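Local coordinates for protein adenylation domain (Streptomyces sp., PDB 5N9W) that belongs to the ANL superfamily, whose members pair a large N-terminal domain with a smaller C-terminal one, at residues A18-L23 against G182-L187; N309-T314 against Y402-L407; E315-A320 against G368-E373. All coordinates share one frame; numbering follows the deposited sequence.

In the fold
The three contacts lie in a row through the N-terminal part of the enzyme, contact 1 near its surface and contacts 2 and 3 buried. Centres of contacts 1 and 3 are about 12 Å apart, those of 2 and 3 about 10 Å, and those of 1 and 2 about 21 Å. Asn183, on the helix of contact 1, probably hydrogen-bonds through ND2 to Pro369 O of contact 3 (2.6 Å). Residues 309-314 continue directly into 315-320, and contacts 2 and 3 are probably also joined by Tyr311 O to Ala320 N at 2.7 Å and Tyr402 OH to Glu315 OE1 at 3.2 Å. In relatives, the sequence motifs within contact 2 face the active-site cleft.

Contact 1: residues A18-L23 against G182-L187; sequences ATLVDL and GNVTAL
Thr185 OG1 sits 3.3 Å from Ala18 O, but its single proton has a second possible acceptor, in a weak bond, in His181 O, one turn earlier on its own helix, so the bond across the contact is not settled. The torsion that places OG1 between the backbone N and the carbonyl carbon (chi1 61°) leaves the methyl CG2 pointing into the other segment. There CG2 lies against Thr19 O at 3.5 Å and against Leu23 CD2 at 3.6 Å, so the methyl touches both the N-cap residue and the first turn of helix 20-30.

Beside this mixed patch the contact is apolar. Leu20 and Val184 meet at about a right angle, the forked end of the leucine set over both branches of the valine, with Leu20 CD2 3.5 Å from Val184 CG1. Trp219 and Ala162 also touch Leu20, and Val215 and Tyr163 touch Val184. The N-terminus of helix 20-30 is capped by Thr19, whose OG1 accepts from Asp22 N (3.2 Å, 147° at the hydrogen), while Leu20 N is bonded to His181 ND1. The result is a helix start, capped by a threonine, whose first turn packs on helix 181-191 of the large domain.

Contact 2: residues N309-T314 against Y402-L407; sequences NMYGIT and YHSGDL
Tyr311 and Asp406 make the polar part of the contact. The phenol OH donates to Asp406 OD2 at 2.4 Å, a length so short that its exact value is doubtful, although the pairing itself is clear. OD2 lies at the edge of the tyrosine ring and in its plane, whereas the carboxylate as a whole is turned 81° from the ring. With CG anti to the backbone N (chi1 165°), Tyr311 extends from its loop toward strand 401-410 and reaches the aspartate with its hydroxyl end. The other carboxylate oxygen, OD1, is held from elsewhere: it forms a salt bridge with Arg421 and accepts a hydrogen bond from Tyr418 OH. Both oxygens of the buried carboxylate therefore have partners, and its rotation should be well fixed. Arg421 also bonds to Ser404 O, tying two points of the same strand.

The segments correspond to two core motifs of adenylation domains: the Tyr-Gly-x-Thr stretch of motif A5, in the loop after strand 306-309, and the Ser-Gly-Asp-Leu stretch of A7 on strand 401-410.

Apolar contact comes from Ile313, whose CD1 is 3.3 Å from Tyr402 CE2 and 3.6 Å from Tyr402 CD2. The methyl comes in obliquely near the CD2-CE2 bond. Ile313 is modelled with chi1 22°, away from a staggered value, which may reflect tight packing or the limits of the model. On the same strand as Tyr402, Ser404 contributes its CB, 3.5 Å from Tyr311 OH and 4.4 Å from Ile313 CD1, and so lies between the polar and apolar patches. Phe386 meets the ring of Tyr402, and Leu364 of the adjacent strand 362-367 touches both Tyr311 and Ser404.

Contact 3: residues E315-A320 against G368-E373; sequences ETTVHA and GPQVSE
Gln370 reaches into the loop of residues 315-320 and shares its amide NH2 between two backbone carbonyls. NE2 donates to His319 O at 2.9 Å, nearly in line with that carbonyl and close to the amide plane, and to Thr316 O at 3.3 Å, from a position tilted out of both the amide and the carbonyl planes. Beyond CG the chain is fully extended (chi2 -180°), which carries the amide across to these oxygens. The backbone of Gln370 is held in turn: Thr317 OG1 donates to Gln370 O at 2.7 Å, in the carbonyl plane and on a lone pair. Further along, Ser372 N bonds to Glu315 O at 3.1 Å, nearly straight at 165°, and Ser372 OG adds a weak bond to the same oxygen. To one side of these polar links, the Thr316 and Val371 side chains run alongside each other, CG2 to CG2 at 4.0 Å.

Both segments contain a turn. Gly368 to Val371 form a type I beta turn that presents Gln370, and a classic gamma turn centred on Val318 links His319 N to Thr317 O at 2.7 Å. Val318 CG1 covers one face of the His319 ring, which also meets Trp216 edge-to-face. Thr316 OG1 is bonded to Ile313 O, and Glu315 OE2 to Tyr375 OH.

Apart from the Thr316-Val371 methyl contact, the join rests on polar links that end on main-chain oxygens, with side chains supplying most of the donors: four buried carbonyls, of Glu315, Thr316, His319 and Gln370, each receive a donor from the opposing segment, which should hold the two irregular loops in a fixed relation.

Contact 1: residues A18-L23 against G182-L187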
loop_
_atom_site.group_PDB
_atom_site.type_symbol
_atom_site.label_atom_id
_atom_site.label_comp_id
_atom_site.label_asym_id
_atom_site.label_seq_id
_atom_site.Cartn_x
_atom_site.Cartn_y
_atom_site.Cartn_z
ATOM N N ALA A 18 6.408 20.051 -9.685
ATOM C CA ALA A 18 6.417 19.238 -10.896
ATOM C C ALA A 18 7.125 17.913 -10.673
ATOM O O ALA A 18 6.657 16.893 -11.163
ATOM C CB ALA A 18 7.053 19.980 -12.046
ATOM N N THR A 19 8.252 17.924 -9.960
ATOM C CA THR A 19 8.919 16.674 -9.586
ATOM C C THR A 19 8.955 16.537 -8.068
ATOM O O THR A 19 8.546 17.440 -7.356
ATOM C CB THR A 19 10.359 16.559 -10.171
ATOM O OG1 THR A 19 11.200 17.600 -9.675
ATOM C CG2 THR A 19 10.340 16.651 -11.655
ATOM N N LEU A 20 9.436 15.401 -7.584
ATOM C CA LEU A 20 9.535 15.171 -6.151
ATOM C C LEU A 20 10.813 15.779 -5.613
ATOM O O LEU A 20 10.906 16.094 -4.439
ATOM C CB LEU A 20 9.492 13.675 -5.814
ATOM C CG LEU A 20 8.228 12.882 -6.124
ATOM C CD1 LEU A 20 8.502 11.378 -6.053
ATOM C CD2 LEU A 20 7.107 13.262 -5.204
ATOM N N VAL A 21 11.819 15.912 -6.462
ATOM C CA VAL A 21 13.025 16.561 -6.000
ATOM C C VAL A 21 12.721 18.047 -5.891
ATOM O O VAL A 21 13.290 18.714 -5.058
ATOM C CB VAL A 21 14.257 16.294 -6.907
ATOM C CG1 VAL A 21 14.260 14.876 -7.397
ATOM C CG2 VAL A 21 14.333 17.272 -8.061
ATOM N N ASP A 22 11.802 18.545 -6.715
ATOM C CA ASP A 22 11.327 19.912 -6.604
ATOM C C ASP A 22 10.511 20.094 -5.326
ATOM O O ASP A 22 10.565 21.139 -4.690
ATOM C CB ASP A 22 10.471 20.304 -7.805
ATOM C CG ASP A 22 11.281 20.563 -9.052
ATOM O OD1 ASP A 22 12.505 20.786 -8.945
ATOM O OD2 ASP A 22 10.683 20.540 -10.152
ATOM N N LEU A 23 9.741 19.078 -4.954
ATOM C CA LEU A 23 8.953 19.137 -3.731
ATOM C C LEU A 23 9.852 19.186 -2.502
ATOM O O LEU A 23 9.566 19.904 -1.544
ATOM C CB LEU A 23 8.013 17.942 -3.626
ATOM C CG LEU A 23 6.543 18.112 -4.005
ATOM C CD1 LEU A 23 6.349 19.029 -5.197
ATOM C CD2 LEU A 23 5.937 16.753 -4.281
ATOM N N GLY A 182 5.536 13.198 -12.222
ATOM C CA GLY A 182 4.222 13.763 -12.467
ATOM C C GLY A 182 3.072 12.964 -11.861
ATOM O O GLY A 182 2.068 13.542 -11.415
ATOM N N ASN A 183 3.188 11.639 -11.830
ATOM C CA ASN A 183 2.152 10.850 -11.170
ATOM C C ASN A 183 2.112 11.142 -9.678
ATOM O O ASN A 183 1.051 11.357 -9.122
ATOM C CB ASN A 183 2.355 9.340 -11.363
ATOM C CG ASN A 183 2.218 8.880 -12.820
ATOM O OD1 ASN A 183 3.070 8.161 -13.301
ATOM N ND2 ASN A 183 1.165 9.299 -13.509
ATOM N N VAL A 184 3.262 11.131 -9.021
ATOM C CA VAL A 184 3.260 11.397 -7.594
ATOM C C VAL A 184 2.862 12.823 -7.212
ATOM O O VAL A 184 2.098 12.995 -6.283
ATOM C CB VAL A 184 4.590 11.135 -6.961
ATOM C CG1 VAL A 184 4.389 11.077 -5.464
ATOM C CG2 VAL A 184 5.177 9.844 -7.463
ATOM N N THR A 185 3.361 13.834 -7.917
ATOM C CA THR A 185 2.980 15.197 -7.565
ATOM C C THR A 185 1.516 15.408 -7.907
ATOM O O THR A 185 0.816 16.141 -7.231
ATOM C CB THR A 185 3.901 16.294 -8.235
ATOM O OG1 THR A 185 3.834 16.230 -9.660
ATOM C CG2 THR A 185 5.331 16.106 -7.820
ATOM N N ALA A 186 1.015 14.723 -8.920
ATOM C CA ALA A 186 -0.435 14.771 -9.185
ATOM C C ALA A 186 -1.235 14.277 -7.967
ATOM O O ALA A 186 -2.292 14.800 -7.657
ATOM C CB ALA A 186 -0.786 13.963 -10.425
ATOM N N LEU A 187 -0.721 13.271 -7.273
ATOM C CA LEU A 187 -1.410 12.737 -6.103
ATOM C C LEU A 187 -1.559 13.795 -5.003
ATOM O O LEU A 187 -2.623 13.934 -4.390
ATOM C CB LEU A 187 -0.667 11.504 -5.555
ATOM C CG LEU A 187 -1.031 10.959 -4.166
ATOM C CD1 LEU A 187 -2.496 10.637 -4.058
ATOM C CD2 LEU A 187 -0.208 9.718 -3.825
#

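Contact 2: residues N309-T314 against Y402-L407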
loop_
_atom_site.group_PDB
_atom_site.type_symbol
_atom_site.label_atom_id
_atom_site.label_comp_id
_atom_site.label_asym_id
_atom_site.label_seq_id
_atom_site.Cartn_x
_atom_site.Cartn_y
_atom_site.Cartn_z
ATOM N N ASN A 309 -10.921 6.422 4.622
ATOM C CA ASN A 309 -10.694 5.289 3.761
ATOM C C ASN A 309 -10.263 5.782 2.411
ATOM O O ASN A 309 -10.861 6.703 1.861
ATOM C CB ASN A 309 -11.955 4.440 3.627
ATOM C CG ASN A 309 -11.674 3.067 3.061
ATOM O OD1 ASN A 309 -10.569 2.562 3.151
ATOM N ND2 ASN A 309 -12.677 2.458 2.482
ATOM N N MET A 310 -9.221 5.169 1.879
ATOM C CA MET A 310 -8.758 5.494 0.558
ATOM C C MET A 310 -8.580 4.197 -0.211
ATOM O O MET A 310 -7.840 3.310 0.197
ATOM C CB MET A 310 -7.454 6.297 0.610
ATOM C CG MET A 310 -7.578 7.655 1.336
ATOM S SD MET A 310 -6.236 8.788 0.952
ATOM C CE MET A 310 -6.892 9.676 -0.450
ATOM N N TYR A 311 -9.309 4.071 -1.307
ATOM C CA TYR A 311 -9.102 2.960 -2.188
ATOM C C TYR A 311 -7.933 3.311 -3.075
ATOM O O TYR A 311 -7.856 4.412 -3.590
ATOM C CB TYR A 311 -10.364 2.673 -3.005
ATOM C CG TYR A 311 -10.143 1.773 -4.184
ATOM C CD1 TYR A 311 -10.093 0.396 -4.030
ATOM C CD2 TYR A 311 -9.970 2.297 -5.455
ATOM C CE1 TYR A 311 -9.885 -0.435 -5.110
ATOM C CE2 TYR A 311 -9.766 1.469 -6.540
ATOM C CZ TYR A 311 -9.724 0.108 -6.354
ATOM O OH TYR A 311 -9.513 -0.711 -7.423
ATOM N N GLY A 312 -7.011 2.385 -3.241
ATOM C CA GLY A 312 -5.914 2.629 -4.139
ATOM C C GLY A 312 -5.300 1.407 -4.786
ATOM O O GLY A 312 -5.395 0.271 -4.300
ATOM N N ILE A 313 -4.674 1.658 -5.922
ATOM C CA ILE A 313 -3.863 0.665 -6.579
ATOM C C ILE A 313 -2.539 1.272 -6.975
ATOM O O ILE A 313 -2.464 2.455 -7.309
ATOM C CB ILE A 313 -4.563 0.117 -7.807
ATOM C CG1 ILE A 313 -5.608 1.125 -8.273
ATOM C CG2 ILE A 313 -5.249 -1.192 -7.462
ATOM C CD1 ILE A 313 -6.160 0.848 -9.638
ATOM N N THR A 314 -1.501 0.453 -6.929
ATOM C CA THR A 314 -0.179 0.818 -7.397
ATOM C C THR A 314 -0.229 1.501 -8.765
ATOM O O THR A 314 0.338 2.587 -8.944
ATOM C CB THR A 314 0.700 -0.426 -7.456
ATOM O OG1 THR A 314 0.363 -1.262 -6.346
ATOM C CG2 THR A 314 2.165 -0.080 -7.375
ATOM N N TYR A 402 -7.272 2.762 -16.818
ATOM C CA TYR A 402 -6.715 1.541 -16.264
ATOM C C TYR A 402 -7.868 0.718 -15.717
ATOM O O TYR A 402 -8.807 1.263 -15.114
ATOM C CB TYR A 402 -5.687 1.822 -15.175
ATOM C CG TYR A 402 -5.311 0.590 -14.389
ATOM C CD1 TYR A 402 -4.372 -0.324 -14.872
ATOM C CD2 TYR A 402 -5.907 0.339 -13.169
ATOM C CE1 TYR A 402 -4.047 -1.439 -14.153
ATOM C CE2 TYR A 402 -5.599 -0.746 -12.451
ATOM C CZ TYR A 402 -4.673 -1.642 -12.924
ATOM O OH TYR A 402 -4.403 -2.734 -12.129
ATOM N N HIS A 403 -7.791 -0.588 -15.940
ATOM C CA HIS A 403 -8.815 -1.521 -15.521
ATOM C C HIS A 403 -8.426 -2.144 -14.196
ATOM O O HIS A 403 -7.580 -3.038 -14.144
ATOM C CB HIS A 403 -9.017 -2.628 -16.567
ATOM C CG HIS A 403 -9.363 -2.132 -17.932
ATOM N ND1 HIS A 403 -8.984 -0.894 -18.396
ATOM C CD2 HIS A 403 -10.047 -2.715 -18.940
ATOM C CE1 HIS A 403 -9.431 -0.729 -19.627
ATOM N NE2 HIS A 403 -10.074 -1.823 -19.981
ATOM N N SER A 404 -9.059 -1.674 -13.133
ATOM C CA SER A 404 -8.777 -2.136 -11.778
ATOM C C SER A 404 -8.908 -3.644 -11.570
ATOM O O SER A 404 -8.143 -4.239 -10.823
ATOM C CB SER A 404 -9.707 -1.417 -10.801
ATOM O OG SER A 404 -10.933 -1.099 -11.446
ATOM N N GLY A 405 -9.897 -4.255 -12.207
ATOM C CA GLY A 405 -10.227 -5.630 -11.901
ATOM C C GLY A 405 -10.935 -5.705 -10.561
ATOM O O GLY A 405 -10.976 -6.761 -9.926
ATOM N N ASP A 406 -11.477 -4.563 -10.131
ATOM C CA ASP A 406 -12.250 -4.451 -8.895
ATOM C C ASP A 406 -13.693 -4.114 -9.197
ATOM O O ASP A 406 -13.983 -3.371 -10.126
ATOM C CB ASP A 406 -11.675 -3.371 -7.973
ATOM C CG ASP A 406 -10.444 -3.825 -7.237
ATOM O OD1 ASP A 406 -10.492 -4.906 -6.620
ATOM O OD2 ASP A 406 -9.428 -3.111 -7.282
ATOM N N LEU A 407 -14.603 -4.628 -8.389
ATOM C CA LEU A 407 -16.007 -4.341 -8.596
ATOM C C LEU A 407 -16.478 -3.313 -7.598
ATOM O O LEU A 407 -16.178 -3.407 -6.413
ATOM C CB LEU A 407 -16.845 -5.621 -8.488
ATOM C CG LEU A 407 -16.538 -6.627 -9.599
ATOM C CD1 LEU A 407 -17.117 -7.986 -9.317
ATOM C CD2 LEU A 407 -17.040 -6.080 -10.912
#

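Contact 3: residues E315-A320 against G368-E373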
loop_
_atom_site.group_PDB
_atom_site.type_symbol
_atom_site.label_atom_id
_atom_site.label_comp_id
_atom_site.label_asym_id
_atom_site.label_seq_id
_atom_site.Cartn_x
_atom_site.Cartn_y
_atom_site.Cartn_z
ATOM N N GLU A 315 -0.978 0.903 -9.698
ATOM C CA GLU A 315 -1.045 1.379 -11.072
ATOM C C GLU A 315 -1.623 2.777 -11.231
ATOM O O GLU A 315 -1.548 3.347 -12.300
ATOM C CB GLU A 315 -1.859 0.388 -11.932
ATOM C CG GLU A 315 -1.195 -0.984 -12.137
ATOM C CD GLU A 315 -1.464 -1.979 -11.011
ATOM O OE1 GLU A 315 -2.197 -1.667 -10.052
ATOM O OE2 GLU A 315 -0.934 -3.098 -11.092
ATOM N N THR A 316 -2.185 3.344 -10.170
ATOM C CA THR A 316 -2.707 4.711 -10.213
ATOM C C THR A 316 -2.159 5.575 -9.052
ATOM O O THR A 316 -2.847 6.452 -8.522
ATOM C CB THR A 316 -4.254 4.727 -10.189
ATOM O OG1 THR A 316 -4.739 4.096 -9.004
ATOM C CG2 THR A 316 -4.827 3.999 -11.378
ATOM N N THR A 317 -0.910 5.316 -8.677
ATOM C CA THR A 317 -0.202 6.038 -7.616
ATOM C C THR A 317 -0.777 6.058 -6.210
ATOM O O THR A 317 -1.285 7.061 -5.751
ATOM C CB THR A 317 0.032 7.540 -7.988
ATOM O OG1 THR A 317 0.444 7.646 -9.351
ATOM C CG2 THR A 317 1.119 8.160 -7.114
ATOM N N VAL A 318 -0.710 4.924 -5.537
ATOM C CA VAL A 318 -1.083 4.817 -4.130
ATOM C C VAL A 318 -2.590 4.968 -3.867
ATOM O O VAL A 318 -3.222 4.020 -3.411
ATOM C CB VAL A 318 -0.350 5.815 -3.254
ATOM C CG1 VAL A 318 -0.620 5.512 -1.815
ATOM C CG2 VAL A 318 1.144 5.751 -3.545
ATOM N N HIS A 319 -3.158 6.153 -4.084
ATOM C CA HIS A 319 -4.552 6.393 -3.695
ATOM C C HIS A 319 -5.393 6.861 -4.868
ATOM O O HIS A 319 -4.907 7.602 -5.703
ATOM C CB HIS A 319 -4.649 7.458 -2.582
ATOM C CG HIS A 319 -3.929 7.111 -1.318
ATOM N ND1 HIS A 319 -4.266 6.024 -0.549
ATOM C CD2 HIS A 319 -2.917 7.742 -0.673
ATOM C CE1 HIS A 319 -3.468 5.978 0.506
ATOM N NE2 HIS A 319 -2.650 7.014 0.458
ATOM N N ALA A 320 -6.665 6.483 -4.906
ATOM C CA ALA A 320 -7.508 6.882 -6.034
ATOM C C ALA A 320 -8.863 7.426 -5.584
ATOM O O ALA A 320 -9.539 8.091 -6.354
ATOM C CB ALA A 320 -7.701 5.716 -7.000
ATOM N N GLY A 368 -6.520 9.568 -15.674
ATOM C CA GLY A 368 -5.993 10.793 -15.122
ATOM C C GLY A 368 -4.491 10.840 -14.929
ATOM O O GLY A 368 -3.795 9.870 -15.191
ATOM N N PRO A 369 -3.994 11.987 -14.448
ATOM C CA PRO A 369 -2.572 12.302 -14.244
ATOM C C PRO A 369 -1.879 11.344 -13.284
ATOM O O PRO A 369 -0.677 11.151 -13.400
ATOM C CB PRO A 369 -2.603 13.725 -13.677
ATOM C CG PRO A 369 -4.009 13.946 -13.209
ATOM C CD PRO A 369 -4.866 13.126 -14.118
ATOM N N GLN A 370 -2.611 10.747 -12.354
ATOM C CA GLN A 370 -2.010 9.770 -11.456
ATOM C C GLN A 370 -1.797 8.369 -12.091
ATOM O O GLN A 370 -1.050 7.549 -11.544
ATOM C CB GLN A 370 -2.846 9.636 -10.185
ATOM C CG GLN A 370 -2.731 10.814 -9.214
ATOM C CD GLN A 370 -3.567 10.628 -7.992
ATOM O OE1 GLN A 370 -4.305 11.525 -7.581
ATOM N NE2 GLN A 370 -3.482 9.451 -7.407
ATOM N N VAL A 371 -2.425 8.108 -13.239
ATOM C CA VAL A 371 -2.358 6.787 -13.877
ATOM C C VAL A 371 -1.002 6.555 -14.561
ATOM O O VAL A 371 -0.597 7.314 -15.440
ATOM C CB VAL A 371 -3.496 6.594 -14.920
ATOM C CG1 VAL A 371 -3.375 5.254 -15.590
ATOM C CG2 VAL A 371 -4.860 6.719 -14.266
ATOM N N SER A 372 -0.314 5.492 -14.154
ATOM C CA SER A 372 0.969 5.136 -14.740
ATOM C C SER A 372 0.890 4.789 -16.237
ATOM O O SER A 372 -0.189 4.556 -16.777
ATOM C CB SER A 372 1.578 3.967 -13.984
ATOM O OG SER A 372 1.015 2.752 -14.414
ATOM N N GLU A 373 2.043 4.783 -16.904
ATOM C CA GLU A 373 2.090 4.588 -18.348
ATOM C C GLU A 373 1.886 3.134 -18.758
ATOM O O GLU A 373 1.673 2.852 -19.932
ATOM C CB GLU A 373 3.413 5.086 -18.917
ATOM C CG GLU A 373 3.548 6.591 -18.936
ATOM C CD GLU A 373 2.421 7.281 -19.688
ATOM O OE1 GLU A 373 1.852 6.677 -20.627
ATOM O OE2 GLU A 373 2.100 8.434 -19.334
#